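Local coordinates for hexokinase (Schistosoma mansoni, PDB 1BDG), which catalyses the ATP-dependent phosphorylation of glucose and other hexoses to their 6-phosphates, the entry step of glycolysis, at residues V224-D229 / V244-E249. Residues are numbered along the deposited sequence; the frame is centred on the assembly and turned at random.
Sequences VAYIED and VVINTE. With GLC (alpha-D-glucopyranose), chain B.
Tyr226 and Ile246 lie side by side on one face of an antiparallel strand pair in the large subdomain of this actin-like ATPase fold, with Tyr226 CE1 4.0 Å from Ile246 CB. Thr248 CG2 meets the same ring at its edge, and Glu228 CB rests on Ile246 CG1. Ile385 of helix 357-389 and Leu41 of helix 23-41 close over this side. On the other face, Ala225 CB touches Val245 CG1 at 4.1 Å, while Ile227 packs more loosely on Val245; helix 197-206 covers them. Between the faces, Tyr226 and Ile246 exchange backbone hydrogen bonds, the straighter from Ile246 N to Tyr226 O (2.9 Å, 166°), and Glu228 and Val244 form the next such pair. Glu228 bends at chi2 (76°), turning its carboxylate back to the edge of the Tyr226 ring, where Tyr226 OH donates to the anti lone pair of Glu228 OE1 (2.7 Å). Arg388 forms a salt bridge with the same oxygen, which would probably stabilise the buried carboxylate. Where strand 243-247 ends, Thr248 OG1 donates to Val224 O at 2.6 Å, from 32° outside the carbonyl plane. Asn223, itself a glucose ligand, donates from ND2 to Asn247 OD1 and accepts from Glu249 N on OD1, tying the strand end to the sugar site. Glu249 accepts from two adjacent sugar hydroxyls, glucose O3 on OE1 at 2.8 Å and glucose O2 on OE2 at 2.7 Å.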
# COMPACT_ATOMS: atom_id res chain seq x y z
N VAL A 224 4.59 -5.31 1.47
CA VAL A 224 5.58 -5.42 2.53
C VAL A 224 6.93 -5.71 1.88
O VAL A 224 7.01 -6.21 0.75
CB VAL A 224 5.26 -6.59 3.48
CG1 VAL A 224 5.79 -7.89 2.94
CG2 VAL A 224 5.86 -6.32 4.83
N ALA A 225 8.00 -5.39 2.61
CA ALA A 225 9.35 -5.61 2.16
C ALA A 225 10.04 -6.10 3.41
O ALA A 225 9.68 -5.66 4.51
CB ALA A 225 9.95 -4.33 1.70
N TYR A 226 10.99 -7.00 3.28
CA TYR A 226 11.69 -7.53 4.45
C TYR A 226 13.15 -7.89 4.13
O TYR A 226 13.52 -8.02 2.96
CB TYR A 226 10.91 -8.74 5.01
CG TYR A 226 11.01 -9.98 4.16
CD1 TYR A 226 10.22 -10.14 3.03
CD2 TYR A 226 11.94 -10.97 4.45
CE1 TYR A 226 10.37 -11.26 2.20
CE2 TYR A 226 12.10 -12.09 3.64
CZ TYR A 226 11.32 -12.23 2.52
OH TYR A 226 11.50 -13.32 1.69
N ILE A 227 14.00 -8.02 5.15
CA ILE A 227 15.39 -8.39 4.88
C ILE A 227 15.47 -9.90 4.72
O ILE A 227 14.96 -10.64 5.55
CB ILE A 227 16.38 -7.93 5.99
CG1 ILE A 227 16.17 -6.45 6.31
CG2 ILE A 227 17.80 -8.06 5.46
CD1 ILE A 227 17.01 -5.94 7.48
N GLU A 228 16.12 -10.35 3.64
CA GLU A 228 16.25 -11.78 3.34
C GLU A 228 17.68 -12.24 3.12
O GLU A 228 18.60 -11.45 2.94
CB GLU A 228 15.41 -12.10 2.09
CG GLU A 228 15.63 -13.48 1.44
CD GLU A 228 15.00 -14.62 2.20
OE1 GLU A 228 13.76 -14.68 2.20
OE2 GLU A 228 15.72 -15.45 2.80
N ASP A 229 17.85 -13.55 3.17
CA ASP A 229 19.11 -14.26 2.97
C ASP A 229 19.37 -14.23 1.45
O ASP A 229 18.67 -14.87 0.67
CB ASP A 229 18.85 -15.69 3.46
CG ASP A 229 20.09 -16.52 3.62
OD1 ASP A 229 20.80 -16.77 2.62
OD2 ASP A 229 20.32 -17.00 4.74
N VAL A 244 19.60 -8.96 1.33
CA VAL A 244 18.97 -8.04 0.38
C VAL A 244 17.51 -7.79 0.79
O VAL A 244 16.82 -8.68 1.28
CB VAL A 244 18.97 -8.59 -1.06
CG1 VAL A 244 17.98 -9.76 -1.19
CG2 VAL A 244 18.64 -7.49 -2.05
N VAL A 245 17.08 -6.55 0.65
CA VAL A 245 15.72 -6.22 1.00
C VAL A 245 14.88 -6.70 -0.16
O VAL A 245 15.15 -6.35 -1.30
CB VAL A 245 15.53 -4.69 1.24
CG1 VAL A 245 14.08 -4.36 1.54
CG2 VAL A 245 16.39 -4.23 2.41
N ILE A 246 13.92 -7.57 0.12
CA ILE A 246 13.04 -8.10 -0.91
C ILE A 246 11.73 -7.33 -0.96
O ILE A 246 11.14 -7.04 0.07
CB ILE A 246 12.70 -9.59 -0.65
CG1 ILE A 246 13.91 -10.48 -0.96
CG2 ILE A 246 11.52 -10.04 -1.51
CD1 ILE A 246 14.13 -10.72 -2.43
N ASN A 247 11.30 -6.97 -2.17
CA ASN A 247 10.04 -6.28 -2.36
C ASN A 247 9.07 -7.39 -2.78
O ASN A 247 9.05 -7.85 -3.93
CB ASN A 247 10.16 -5.22 -3.46
CG ASN A 247 8.84 -4.56 -3.80
OD1 ASN A 247 7.86 -4.68 -3.08
ND2 ASN A 247 8.82 -3.85 -4.90
N THR A 248 8.30 -7.87 -1.80
CA THR A 248 7.37 -8.96 -1.99
C THR A 248 6.37 -8.68 -3.08
O THR A 248 6.18 -9.49 -3.97
CB THR A 248 6.63 -9.28 -0.69
OG1 THR A 248 5.77 -8.19 -0.35
CG2 THR A 248 7.64 -9.50 0.43
N GLU A 249 5.73 -7.52 -2.99
CA GLU A 249 4.72 -7.11 -3.96
C GLU A 249 3.58 -8.14 -3.86
O GLU A 249 3.14 -8.73 -4.86
CB GLU A 249 5.36 -7.04 -5.35
CG GLU A 249 4.65 -6.13 -6.35
CD GLU A 249 4.56 -4.67 -5.92
OE1 GLU A 249 5.59 -3.98 -5.82
OE2 GLU A 249 3.42 -4.20 -5.72
C1 GLC B . 0.76 -1.08 -4.66
C2 GLC B . 2.05 -1.12 -5.47
C3 GLC B . 3.21 -1.49 -4.57
C4 GLC B . 3.27 -0.52 -3.40
C5 GLC B . 1.96 -0.54 -2.66
C6 GLC B . 1.93 0.45 -1.51
O1 GLC B . 0.57 -2.34 -4.08
O2 GLC B . 1.96 -2.08 -6.52
O3 GLC B . 4.43 -1.44 -5.29
O4 GLC B . 4.33 -0.89 -2.54
O5 GLC B . 0.91 -0.18 -3.56
O6 GLC B . 1.55 1.74 -1.96